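Polyprenyl synthetase (Nonlabens dokdonensis, PDB 6KD7) probably acts as a magnesium-dependent prenyltransferase of the FPP/GGPP synthase family, building geranylgeranyl pyrophosphate from smaller isoprenoid pyrophosphates. Local coordinates at residues L12-L15 with K16-V19; E92-H95 with K96-V100; G143-H146 with D147-F150; E192-Y195 with D196-I199; E265-D268 with E269-T273. All blocks are in the same frame, centred on the assembly; numbering follows the deposited sequence.

Interaction 1 (L12-L15 with K16-V19); sequences LEEL and KSKV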
loop_
_atom_site.group_PDB
_atom_site.type_symbol
_atom_site.label_atom_id
_atom_site.label_comp_id
_atom_site.label_asym_id
_atom_site.label_seq_id
_atom_site.Cartn_x
_atom_site.Cartn_y
_atom_site.Cartn_z
ATOM N N LEU A 12 24.441 14.982 34.468
ATOM C CA LEU A 12 22.965 14.882 34.285
ATOM C C LEU A 12 22.291 16.063 34.952
ATOM O O LEU A 12 21.290 16.556 34.401
ATOM C CB LEU A 12 22.449 13.535 34.788
ATOM C CG LEU A 12 22.947 12.332 33.972
ATOM C CD1 LEU A 12 22.421 11.016 34.549
ATOM C CD2 LEU A 12 22.578 12.442 32.483
ATOM N N GLU A 13 22.884 16.598 36.007
ATOM C CA GLU A 13 22.374 17.842 36.636
ATOM C C GLU A 13 22.551 19.013 35.660
ATOM O O GLU A 13 21.600 19.789 35.485
ATOM C CB GLU A 13 23.107 18.127 37.948
ATOM C CG GLU A 13 22.539 17.354 39.132
ATOM C CD GLU A 13 23.536 17.118 40.259
ATOM O OE1 GLU A 13 24.575 17.806 40.282
ATOM O OE2 GLU A 13 23.289 16.221 41.092
ATOM N N GLU A 14 23.746 19.157 35.099
ATOM C CA GLU A 14 24.108 20.300 34.225
ATOM C C GLU A 14 23.327 20.203 32.891
ATOM O O GLU A 14 22.805 21.250 32.444
ATOM C CB GLU A 14 25.631 20.326 34.129
ATOM C CG GLU A 14 26.286 20.757 35.435
ATOM C CD GLU A 14 25.751 22.085 35.951
ATOM O OE1 GLU A 14 25.229 22.086 37.047
ATOM O OE2 GLU A 14 25.794 23.095 35.214
ATOM N N LEU A 15 23.143 18.993 32.343
ATOM C CA LEU A 15 22.266 18.730 31.171
ATOM C C LEU A 15 20.872 19.305 31.420
ATOM O O LEU A 15 20.379 20.088 30.584
ATOM C CB LEU A 15 22.195 17.226 30.934
ATOM C CG LEU A 15 21.433 16.775 29.692
ATOM C CD1 LEU A 15 22.027 17.381 28.427
ATOM C CD2 LEU A 15 21.456 15.254 29.586
ATOM N N LYS A 16 20.252 18.940 32.532
ATOM C CA LYS A 16 18.879 19.420 32.803
ATOM C C LYS A 16 18.900 20.945 32.885
ATOM O O LYS A 16 17.986 21.572 32.358
ATOM C CB LYS A 16 18.373 18.801 34.107
ATOM C CG LYS A 16 17.177 19.502 34.727
ATOM C CD LYS A 16 16.272 18.593 35.528
ATOM C CE LYS A 16 15.316 17.779 34.679
ATOM N NZ LYS A 16 14.403 18.632 33.881
ATOM N N SER A 17 19.915 21.497 33.532
ATOM C CA SER A 17 20.067 22.963 33.692
ATOM C C SER A 17 20.368 23.709 32.379
ATOM O O SER A 17 19.890 24.830 32.246
ATOM C CB SER A 17 21.054 23.275 34.785
ATOM O OG SER A 17 21.688 24.517 34.573
ATOM N N LYS A 18 21.171 23.145 31.474
ATOM C CA LYS A 18 21.592 23.898 30.257
ATOM C C LYS A 18 20.775 23.603 28.996
ATOM O O LYS A 18 21.038 24.260 27.987
ATOM C CB LYS A 18 23.086 23.707 29.999
ATOM C CG LYS A 18 23.971 24.750 30.660
ATOM C CD LYS A 18 25.272 24.179 31.153
ATOM C CE LYS A 18 25.959 25.043 32.190
ATOM N NZ LYS A 18 27.180 24.383 32.703
ATOM N N VAL A 19 19.885 22.614 29.011
ATOM C CA VAL A 19 19.024 22.377 27.815
ATOM C C VAL A 19 17.606 22.673 28.280
ATOM O O VAL A 19 16.963 21.766 28.778
ATOM C CB VAL A 19 19.149 20.943 27.275
ATOM C CG1 VAL A 19 18.202 20.696 26.116
ATOM C CG2 VAL A 19 20.574 20.620 26.884
#
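The last turn of helix 4-18 holds this contact, where Glu14 meets Lys18 and Leu15 meets Val19. Glu14 and Lys18 sit one turn apart on the same side of the helix. Glu14 OE2 lies 3.1 Å from Lys18 NZ in a salt bridge and takes the lysine on its anti lone pair. The Glu14 chain bends about its CB-CG bond (chi2 -54°), which turns its carboxylate along the helix to the lysine rather than straight outward. The backbone of the same pair is joined too. Lys18 N donates to Glu14 O at 2.7 Å. One residue on, Val19 N donates to Leu15 O at 3.0 Å. Val19 has already left helical geometry, and this bond ties it to the final turn. Leu15 and Val19 point the same way, side by side, with Leu15 CD1 3.9 Å from Val19 CG2. Both are buried. The charged pair and the apolar pair thus lie next to each other at the helix end. Helix 58-82 packs against this turn: Met62 touches Glu14, Ile66 touches Leu15 and Lys18, and Asn63 also meets Lys18. Arg41, from a loop, touches Leu12 and Leu15.

Interaction 2 (E92-H95 with K96-V100); sequences ETVH and KKWDV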
loop_
_atom_site.group_PDB
_atom_site.type_symbol
_atom_site.label_atom_id
_atom_site.label_comp_id
_atom_site.label_asym_id
_atom_site.label_seq_id
_atom_site.Cartn_x
_atom_site.Cartn_y
_atom_site.Cartn_z
ATOM N N GLU A 92 10.088 3.853 22.268
ATOM C CA GLU A 92 9.806 4.206 20.857
ATOM C C GLU A 92 10.832 5.240 20.376
ATOM O O GLU A 92 11.170 6.167 21.125
ATOM C CB GLU A 92 8.390 4.738 20.689
ATOM C CG GLU A 92 7.375 3.607 20.689
ATOM C CD GLU A 92 5.954 3.971 20.310
ATOM O OE1 GLU A 92 5.627 5.174 20.383
ATOM O OE2 GLU A 92 5.196 3.016 19.917
ATOM N N THR A 93 11.275 5.093 19.141
ATOM C CA THR A 93 12.098 6.126 18.475
ATOM C C THR A 93 11.261 7.388 18.284
ATOM O O THR A 93 10.027 7.298 18.239
ATOM C CB THR A 93 12.678 5.541 17.206
ATOM O OG1 THR A 93 11.568 5.043 16.464
ATOM C CG2 THR A 93 13.694 4.470 17.540
ATOM N N VAL A 94 11.934 8.519 18.116
ATOM C CA VAL A 94 11.275 9.821 17.958
ATOM C C VAL A 94 10.331 9.758 16.768
ATOM O O VAL A 94 9.228 10.271 16.918
ATOM C CB VAL A 94 12.321 10.948 17.830
ATOM C CG1 VAL A 94 11.687 12.226 17.322
ATOM C CG2 VAL A 94 13.038 11.185 19.165
ATOM N N HIS A 95 10.736 9.182 15.629
ATOM C CA HIS A 95 9.873 9.239 14.417
ATOM C C HIS A 95 8.642 8.327 14.559
ATOM O O HIS A 95 7.689 8.521 13.798
ATOM C CB HIS A 95 10.678 8.929 13.181
ATOM C CG HIS A 95 11.343 7.617 13.207
ATOM N ND1 HIS A 95 10.808 6.528 12.516
ATOM C CD2 HIS A 95 12.427 7.184 13.867
ATOM C CE1 HIS A 95 11.588 5.490 12.696
ATOM N NE2 HIS A 95 12.613 5.875 13.518
ATOM N N LYS A 96 8.719 7.341 15.451
ATOM C CA LYS A 96 7.581 6.440 15.753
ATOM C C LYS A 96 6.636 7.094 16.763
ATOM O O LYS A 96 5.444 7.039 16.549
ATOM C CB LYS A 96 8.111 5.104 16.262
ATOM C CG LYS A 96 8.647 4.201 15.173
ATOM C CD LYS A 96 7.793 4.266 13.947
ATOM C CE LYS A 96 7.706 2.953 13.214
ATOM N NZ LYS A 96 6.677 3.018 12.154
ATOM N N LYS A 97 7.184 7.689 17.820
ATOM C CA LYS A 97 6.374 8.367 18.861
ATOM C C LYS A 97 5.691 9.600 18.268
ATOM O O LYS A 97 4.536 9.842 18.577
ATOM C CB LYS A 97 7.255 8.739 20.049
ATOM C CG LYS A 97 6.549 9.508 21.144
ATOM C CD LYS A 97 7.340 9.570 22.413
ATOM C CE LYS A 97 6.697 10.457 23.447
ATOM N NZ LYS A 97 5.401 9.904 23.883
ATOM N N TRP A 98 6.417 10.347 17.450
ATOM C CA TRP A 98 5.856 11.542 16.784
ATOM C C TRP A 98 5.664 11.171 15.317
ATOM O O TRP A 98 4.728 10.452 15.021
ATOM C CB TRP A 98 6.791 12.742 16.957
ATOM C CG TRP A 98 6.678 13.392 18.300
ATOM C CD1 TRP A 98 5.797 14.360 18.670
ATOM C CD2 TRP A 98 7.467 13.108 19.465
ATOM N NE1 TRP A 98 5.986 14.700 19.976
ATOM C CE2 TRP A 98 6.996 13.945 20.492
ATOM C CE3 TRP A 98 8.514 12.227 19.743
ATOM C CZ2 TRP A 98 7.545 13.931 21.767
ATOM C CZ3 TRP A 98 9.048 12.210 21.007
ATOM C CH2 TRP A 98 8.574 13.056 22.001
ATOM N N ASP A 99 6.573 11.623 14.466
ATOM C CA ASP A 99 6.521 11.332 13.015
ATOM C C ASP A 99 7.902 11.589 12.404
ATOM O O ASP A 99 8.761 12.128 13.083
ATOM C CB ASP A 99 5.386 12.081 12.322
ATOM C CG ASP A 99 5.446 13.576 12.542
ATOM O OD1 ASP A 99 6.498 14.135 12.364
ATOM O OD2 ASP A 99 4.437 14.143 12.908
ATOM N N VAL A 100 8.074 11.198 11.151
ATOM C CA VAL A 100 9.375 11.352 10.459
ATOM C C VAL A 100 9.759 12.831 10.369
ATOM O O VAL A 100 10.878 13.139 10.687
ATOM C CB VAL A 100 9.310 10.696 9.073
ATOM C CG1 VAL A 100 10.468 11.107 8.191
ATOM C CG2 VAL A 100 9.207 9.190 9.177
#
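Val94, in the one-turn helix 94-97, meets Trp98, the first residue past it. This turn follows the small hairpin of strands 87-88 and 91-92. Val94 CG1 lies 4.0 Å from Trp98 CE3. Val94 O sits at the edge of the indole, in its plane, 3.5 Å from Trp98 CE3. The same oxygen accepts Trp98 N at 2.9 Å, so the ring edge and the backbone N-H share one carbonyl. Lys97 lays CG over one indole face, 3.6 Å above the plane. Thr93 is the N-cap residue, and its O accepts Lys97 N at 2.9 Å. Thr93 OG1 is buried and bonds to Ala85 O. Lys96 runs beside Thr93, with CG 3.3 Å from OG1, and the same CG lies over one face of the His95 ring. Asp99 O, just past the turn, takes a CA-H...O contact from His95 CA at 3.4 Å. Glu92 is buried, and its OE2 bonds to Asn261 and His258 N of the second subunit.

The outer side is looser. Lys96 and Lys97 are exposed, and their amino ends lead away from the turn. Asp99 and Val100 are exposed as well. Among the neighbouring helices, 25-35 packs on Trp98 through Pro30 and Asp29, with Tyr33 edge-to-face to the indole, and 58-82 lies against Val94 and His95 through Leu77, Asp80 and Ile81.

Interaction 3 (G143-H146 with D147-F150); sequences GQQH and DVDF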
loop_
_atom_site.group_PDB
_atom_site.type_symbol
_atom_site.label_atom_id
_atom_site.label_comp_id
_atom_site.label_asym_id
_atom_site.label_seq_id
_atom_site.Cartn_x
_atom_site.Cartn_y
_atom_site.Cartn_z
ATOM N N GLY A 143 31.106 8.784 7.011
ATOM C CA GLY A 143 31.095 7.387 7.463
ATOM C C GLY A 143 29.730 6.731 7.228
ATOM O O GLY A 143 29.716 5.564 6.865
ATOM N N GLN A 144 28.645 7.465 7.478
ATOM C CA GLN A 144 27.259 7.013 7.275
ATOM C C GLN A 144 27.111 6.668 5.800
ATOM O O GLN A 144 26.589 5.554 5.493
ATOM C CB GLN A 144 26.214 8.069 7.624
ATOM C CG GLN A 144 25.960 8.236 9.118
ATOM C CD GLN A 144 25.414 6.979 9.768
ATOM O OE1 GLN A 144 24.939 6.048 9.083
ATOM N NE2 GLN A 144 25.494 6.946 11.102
ATOM N N GLN A 145 27.563 7.558 4.921
ATOM C CA GLN A 145 27.371 7.316 3.472
ATOM C C GLN A 145 28.162 6.095 3.039
ATOM O O GLN A 145 27.643 5.345 2.230
ATOM C CB GLN A 145 27.781 8.489 2.607
ATOM C CG GLN A 145 27.453 8.284 1.132
ATOM C CD GLN A 145 25.984 8.050 0.883
ATOM O OE1 GLN A 145 25.122 8.760 1.410
ATOM N NE2 GLN A 145 25.708 6.992 0.136
ATOM N N HIS A 146 29.384 5.912 3.535
ATOM C CA HIS A 146 30.198 4.733 3.179
ATOM C C HIS A 146 29.428 3.483 3.609
ATOM O O HIS A 146 29.417 2.506 2.865
ATOM C CB HIS A 146 31.586 4.778 3.845
ATOM C CG HIS A 146 32.501 5.772 3.218
ATOM N ND1 HIS A 146 33.161 6.763 3.940
ATOM C CD2 HIS A 146 32.858 5.952 1.948
ATOM C CE1 HIS A 146 33.871 7.505 3.123
ATOM N NE2 HIS A 146 33.694 7.027 1.908
ATOM N N ASP A 147 28.872 3.485 4.810
ATOM C CA ASP A 147 28.180 2.290 5.339
ATOM C C ASP A 147 26.982 1.974 4.405
ATOM O O ASP A 147 26.744 0.799 4.107
ATOM C CB ASP A 147 27.730 2.520 6.767
ATOM C CG ASP A 147 27.480 1.237 7.548
ATOM O OD1 ASP A 147 28.045 0.212 7.230
ATOM O OD2 ASP A 147 26.758 1.303 8.478
ATOM N N VAL A 148 26.282 2.991 3.930
ATOM C CA VAL A 148 25.146 2.837 2.974
ATOM C C VAL A 148 25.708 2.268 1.670
ATOM O O VAL A 148 25.123 1.318 1.184
ATOM C CB VAL A 148 24.393 4.163 2.735
ATOM C CG1 VAL A 148 23.418 4.078 1.558
ATOM C CG2 VAL A 148 23.662 4.560 3.987
ATOM N N ASP A 149 26.793 2.843 1.150
ATOM C CA ASP A 149 27.394 2.381 -0.121
ATOM C C ASP A 149 27.775 0.892 0.006
ATOM O O ASP A 149 27.644 0.157 -0.989
ATOM C CB ASP A 149 28.577 3.247 -0.530
ATOM C CG ASP A 149 28.222 4.692 -0.855
ATOM O OD1 ASP A 149 27.019 4.995 -1.069
ATOM O OD2 ASP A 149 29.140 5.517 -0.823
ATOM N N PHE A 150 28.240 0.434 1.165
ATOM C CA PHE A 150 28.695 -0.967 1.314
ATOM C C PHE A 150 27.516 -1.943 1.150
ATOM O O PHE A 150 27.747 -3.106 0.793
ATOM C CB PHE A 150 29.340 -1.212 2.681
ATOM C CG PHE A 150 30.670 -0.555 2.942
ATOM C CD1 PHE A 150 31.406 0.042 1.932
ATOM C CD2 PHE A 150 31.182 -0.542 4.228
ATOM C CE1 PHE A 150 32.622 0.648 2.193
ATOM C CE2 PHE A 150 32.416 0.044 4.488
ATOM C CZ PHE A 150 33.128 0.643 3.471
#
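Gln145 and Asp149, residues i and i+4 of one helix, are joined by a side-chain hydrogen bond. Gln145 NE2 donates to Asp149 OD1 at 2.7 Å, with an angle of 150° at the hydrogen. The acceptor lies in the amide plane of Gln145, but the donor comes from above the carboxylate plane. The two flat groups are turned 46° apart. The glutamine leaves the helix with CG opposite the backbone N (chi1 -174°). A bend at chi2 then folds its amide back toward the aspartate.

Next to this bond, Val148 CG1 lies 4.0 Å from Gln145 NE2. On another side of the helix, Phe150 turns a ring face to His146 O, which lies 3.2 Å above the ring plane and toward its rim. That oxygen also accepts Phe150 N at 2.9 Å. The backbone beneath is regular helix: Asp149 N donates to Gln145 O at 2.9 Å, fixing the spacing of the bonded side chains.

Farther out, a third subunit packs on this surface, its Gly26 touching Gln145 and its Pro24 touching His146 and Asp149. From helix 158-183, Met164 lies on Asp147, His146 and Phe150, and Lys168 forms a salt bridge with Asp147 OD2.

Asp147 has its side chain about 5 Å from a bound magnesium ion. Residues 143-150 belong to the long helix 123-150 and border the metal site, in the mostly helical fold shared by trans-prenyltransferases.

Interaction 4 (E192-Y195 with D196-I199); sequences ELIY and DYGI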
loop_
_atom_site.group_PDB
_atom_site.type_symbol
_atom_site.label_atom_id
_atom_site.label_comp_id
_atom_site.label_asym_id
_atom_site.label_seq_id
_atom_site.Cartn_x
_atom_site.Cartn_y
_atom_site.Cartn_z
ATOM N N GLU A 192 46.279 16.373 19.551
ATOM C CA GLU A 192 46.285 15.261 18.583
ATOM C C GLU A 192 46.650 13.946 19.278
ATOM O O GLU A 192 46.212 12.912 18.799
ATOM C CB GLU A 192 47.085 15.642 17.341
ATOM C CG GLU A 192 46.577 16.931 16.724
ATOM C CD GLU A 192 47.060 17.245 15.323
ATOM O OE1 GLU A 192 46.366 17.990 14.627
ATOM O OE2 GLU A 192 48.117 16.739 14.939
ATOM N N LEU A 193 47.445 13.979 20.349
ATOM C CA LEU A 193 47.854 12.697 20.960
ATOM C C LEU A 193 46.599 12.138 21.648
ATOM O O LEU A 193 46.348 10.923 21.550
ATOM C CB LEU A 193 49.032 12.881 21.927
ATOM C CG LEU A 193 50.415 13.055 21.276
ATOM C CD1 LEU A 193 51.480 13.207 22.355
ATOM C CD2 LEU A 193 50.797 11.898 20.383
ATOM N N ILE A 194 45.871 12.959 22.396
ATOM C CA ILE A 194 44.653 12.419 23.065
ATOM C C ILE A 194 43.615 12.011 22.006
ATOM O O ILE A 194 42.955 11.007 22.213
ATOM C CB ILE A 194 44.132 13.296 24.215
ATOM C CG1 ILE A 194 43.334 12.450 25.208
ATOM C CG2 ILE A 194 43.363 14.495 23.696
ATOM C CD1 ILE A 194 42.938 13.164 26.460
ATOM N N TYR A 195 43.500 12.776 20.920
ATOM C CA TYR A 195 42.615 12.431 19.784
ATOM C C TYR A 195 42.923 11.018 19.319
ATOM O O TYR A 195 42.002 10.208 19.225
ATOM C CB TYR A 195 42.757 13.394 18.608
ATOM C CG TYR A 195 41.852 13.124 17.432
ATOM C CD1 TYR A 195 40.585 13.681 17.357
ATOM C CD2 TYR A 195 42.288 12.374 16.363
ATOM C CE1 TYR A 195 39.767 13.492 16.248
ATOM C CE2 TYR A 195 41.481 12.164 15.257
ATOM C CZ TYR A 195 40.198 12.687 15.216
ATOM O OH TYR A 195 39.404 12.483 14.121
ATOM N N ASP A 196 44.184 10.745 19.055
ATOM C CA ASP A 196 44.661 9.434 18.558
ATOM C C ASP A 196 44.271 8.308 19.522
ATOM O O ASP A 196 43.928 7.203 19.044
ATOM C CB ASP A 196 46.173 9.454 18.359
ATOM C CG ASP A 196 46.629 10.305 17.189
ATOM O OD1 ASP A 196 45.757 10.824 16.432
ATOM O OD2 ASP A 196 47.863 10.421 17.018
ATOM N N TYR A 197 44.432 8.528 20.823
ATOM C CA TYR A 197 43.972 7.562 21.834
ATOM C C TYR A 197 42.493 7.255 21.530
ATOM O O TYR A 197 42.122 6.069 21.486
ATOM C CB TYR A 197 44.154 8.129 23.249
ATOM C CG TYR A 197 43.297 7.492 24.304
ATOM C CD1 TYR A 197 43.367 6.137 24.575
ATOM C CD2 TYR A 197 42.421 8.251 25.035
ATOM C CE1 TYR A 197 42.590 5.554 25.572
ATOM C CE2 TYR A 197 41.609 7.677 25.992
ATOM C CZ TYR A 197 41.679 6.320 26.241
ATOM O OH TYR A 197 40.848 5.786 27.174
ATOM N N GLY A 198 41.670 8.298 21.461
ATOM C CA GLY A 198 40.219 8.202 21.166
ATOM C C GLY A 198 39.968 7.398 19.874
ATOM O O GLY A 198 39.125 6.533 19.891
ATOM N N ILE A 199 40.747 7.595 18.829
ATOM C CA ILE A 199 40.588 6.805 17.591
ATOM C C ILE A 199 40.788 5.326 17.918
ATOM O O ILE A 199 39.933 4.534 17.530
ATOM C CB ILE A 199 41.496 7.314 16.475
ATOM C CG1 ILE A 199 41.109 8.728 16.044
ATOM C CG2 ILE A 199 41.495 6.370 15.280
ATOM C CD1 ILE A 199 39.705 8.878 15.492
#
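Residues 192-199 form two regular turns of helix 188-215, and four successive i to i+4 backbone bonds join them. Asp196 N donates to Glu192 O at 3.0 Å. Tyr197 N and Gly198 N reach Leu193 O and Ile194 O in the same way. The last runs from Ile199 N to Tyr195 O at 2.9 Å.

Tyr195 and Ile199 carry the main side-chain contact. Tyr195 CE2 lies 3.5 Å from Ile199 CG1. Ile199 CD1 reaches on to Tyr195 CZ at 3.9 Å. Ile199 CG1 stands anti to the carbonyl carbon (chi1 -65°), and a bend at chi2 (-61°) brings CD1 along the outer half of the ring. Asp196 crosses the tyrosine at about a right angle, with Asp196 OD1 3.8 Å from Tyr195 CD2 at the ring edge, in plane. On another side, Ile194 CG1 lies 4.3 Å from Tyr197 CD2. Tyr197 is buried among helices 283-303 and 309-322, and its OH bonds to Ser319. Val171 and Gln178 of helix 158-183 touch Tyr195.

With an alanine at Tyr195 the ring is gone, which would probably open a gap beside Ile199, Val171 and Gln178.

The side chains here meet mostly through apolar and aromatic surfaces, with one carboxylate at a ring edge. That edge contact may be mildly favourable, although Asp196 OD1 also lies 3.2 Å from Glu192 O, another acceptor.

Interaction 5 (E265-D268 with E269-T273); sequences EQID and EKKET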
loop_
_atom_site.group_PDB
_atom_site.type_symbol
_atom_site.label_atom_id
_atom_site.label_comp_id
_atom_site.label_asym_id
_atom_site.label_seq_id
_atom_site.Cartn_x
_atom_site.Cartn_y
_atom_site.Cartn_z
ATOM N N GLU A 265 12.060 -18.929 11.778
ATOM C CA GLU A 265 12.846 -20.146 12.075
ATOM C C GLU A 265 14.026 -20.213 11.109
ATOM O O GLU A 265 15.113 -20.754 11.490
ATOM C CB GLU A 265 11.938 -21.373 11.972
ATOM C CG GLU A 265 10.519 -21.068 12.434
ATOM C CD GLU A 265 9.947 -22.212 13.234
ATOM O OE1 GLU A 265 9.912 -23.316 12.666
ATOM O OE2 GLU A 265 9.604 -22.009 14.432
ATOM N N GLN A 266 13.826 -19.705 9.885
ATOM C CA GLN A 266 14.899 -19.697 8.852
ATOM C C GLN A 266 15.950 -18.669 9.294
ATOM O O GLN A 266 17.162 -18.956 9.142
ATOM C CB GLN A 266 14.313 -19.443 7.451
ATOM C CG GLN A 266 13.547 -20.653 6.931
ATOM C CD GLN A 266 12.671 -20.454 5.711
ATOM O OE1 GLN A 266 12.159 -19.358 5.419
ATOM N NE2 GLN A 266 12.510 -21.566 4.994
ATOM N N ILE A 267 15.484 -17.535 9.816
ATOM C CA ILE A 267 16.355 -16.423 10.294
ATOM C C ILE A 267 17.195 -16.964 11.465
ATOM O O ILE A 267 18.455 -16.935 11.360
ATOM C CB ILE A 267 15.491 -15.198 10.630
ATOM C CG1 ILE A 267 14.898 -14.629 9.336
ATOM C CG2 ILE A 267 16.301 -14.167 11.424
ATOM C CD1 ILE A 267 13.913 -13.477 9.530
ATOM N N ASP A 268 16.537 -17.616 12.424
ATOM C CA ASP A 268 17.236 -18.215 13.588
ATOM C C ASP A 268 18.217 -19.280 13.094
ATOM O O ASP A 268 19.341 -19.279 13.571
ATOM C CB ASP A 268 16.245 -18.789 14.598
ATOM C CG ASP A 268 15.449 -17.715 15.309
ATOM O OD1 ASP A 268 15.818 -16.555 15.184
ATOM O OD2 ASP A 268 14.469 -18.052 15.970
ATOM N N GLU A 269 17.831 -20.119 12.129
ATOM C CA GLU A 269 18.801 -21.129 11.631
ATOM C C GLU A 269 19.971 -20.430 10.943
ATOM O O GLU A 269 21.088 -20.939 11.031
ATOM C CB GLU A 269 18.190 -22.208 10.741
ATOM C CG GLU A 269 19.237 -23.210 10.295
ATOM C CD GLU A 269 18.785 -24.329 9.381
ATOM O OE1 GLU A 269 19.645 -24.953 8.753
ATOM O OE2 GLU A 269 17.587 -24.565 9.305
ATOM N N LYS A 270 19.689 -19.356 10.211
ATOM C CA LYS A 270 20.761 -18.598 9.527
ATOM C C LYS A 270 21.718 -18.040 10.586
ATOM O O LYS A 270 22.918 -18.184 10.414
ATOM C CB LYS A 270 20.149 -17.442 8.733
ATOM C CG LYS A 270 21.159 -16.561 8.018
ATOM C CD LYS A 270 20.556 -15.407 7.269
ATOM C CE LYS A 270 21.589 -14.604 6.517
ATOM N NZ LYS A 270 20.974 -13.517 5.734
ATOM N N LYS A 271 21.180 -17.483 11.667
ATOM C CA LYS A 271 22.034 -16.904 12.733
ATOM C C LYS A 271 22.893 -17.991 13.381
ATOM O O LYS A 271 24.100 -17.783 13.468
ATOM C CB LYS A 271 21.162 -16.216 13.781
ATOM C CG LYS A 271 20.384 -15.013 13.279
ATOM C CD LYS A 271 19.576 -14.341 14.352
ATOM C CE LYS A 271 18.869 -13.099 13.867
ATOM N NZ LYS A 271 18.124 -12.444 14.959
ATOM N N GLU A 272 22.304 -19.139 13.719
ATOM C CA GLU A 272 23.080 -20.242 14.359
ATOM C C GLU A 272 24.128 -20.738 13.382
ATOM O O GLU A 272 25.304 -20.865 13.771
ATOM C CB GLU A 272 22.176 -21.341 14.926
ATOM C CG GLU A 272 21.394 -20.888 16.162
ATOM C CD GLU A 272 22.153 -19.982 17.156
ATOM O OE1 GLU A 272 23.364 -20.266 17.467
ATOM O OE2 GLU A 272 21.556 -18.954 17.598
ATOM N N THR A 273 23.775 -20.902 12.113
ATOM C CA THR A 273 24.708 -21.494 11.131
ATOM C C THR A 273 25.834 -20.514 10.835
ATOM O O THR A 273 27.030 -20.955 10.773
ATOM C CB THR A 273 23.992 -21.875 9.830
ATOM O OG1 THR A 273 22.818 -22.614 10.166
ATOM C CG2 THR A 273 24.904 -22.660 8.927
#
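Lys271 leaves the backbone with CG opposite its carbonyl carbon (chi1 -65°) and then runs fully extended. This course lays its methylenes beside Ile267, one turn earlier in helix 264-281. Ile267 puts its CG2 branch opposite its own backbone N, on the side where the lysine passes. Lys271 CE lies 3.7 Å from Ile267 CG2, and the two side chains point the same way. Nearer the backbone, Lys271 CG comes within 3.3 Å of Ile267 O. That oxygen accepts Lys271 N at 2.8 Å. Glu269 O takes two bonds from Thr273, one turn further on: OG1 at 2.6 Å and N at 2.9 Å, from opposite faces of the carbonyl plane.

The end of Lys271 has partners beyond this helix. Its NZ forms a salt bridge with Glu224 and a hydrogen bond with Val225 O. Lys270 NZ bonds to Asn232, while Gln266 bonds through OE1 to Thr263 N and through NE2 to Thr220 O of the fourth subunit. A methionine in place of Lys271 would probably leave Glu224 without its charged mate and Val225 O without this donor.

Lys271 thus works in two ways. Its aliphatic part touches buried Ile267, and its amino group carries the charge to Glu224.

How the interactions relate
All five contacts are local and join residues of one helix or helix end, but none touches another. All are only partly buried: interactions 1 and 2 have the most exposed residues, 3 and 4 the fewest. Interactions 3 and 4 also lie nearest the chain centre, and interaction 5 is outermost. Helix 58-82 packs on both interactions 1 and 2, and helix 158-183 on both 3 and 4. Their chemistry differs. Interaction 1 closes its own salt bridge, whereas Lys271 of interaction 5 finds its acid outside. Interaction 3 uses an uncharged donor and borders the metal site. Interactions 2 and 4 rely on aromatic packing. Interactions 2, 3 and 5 also meet other subunits.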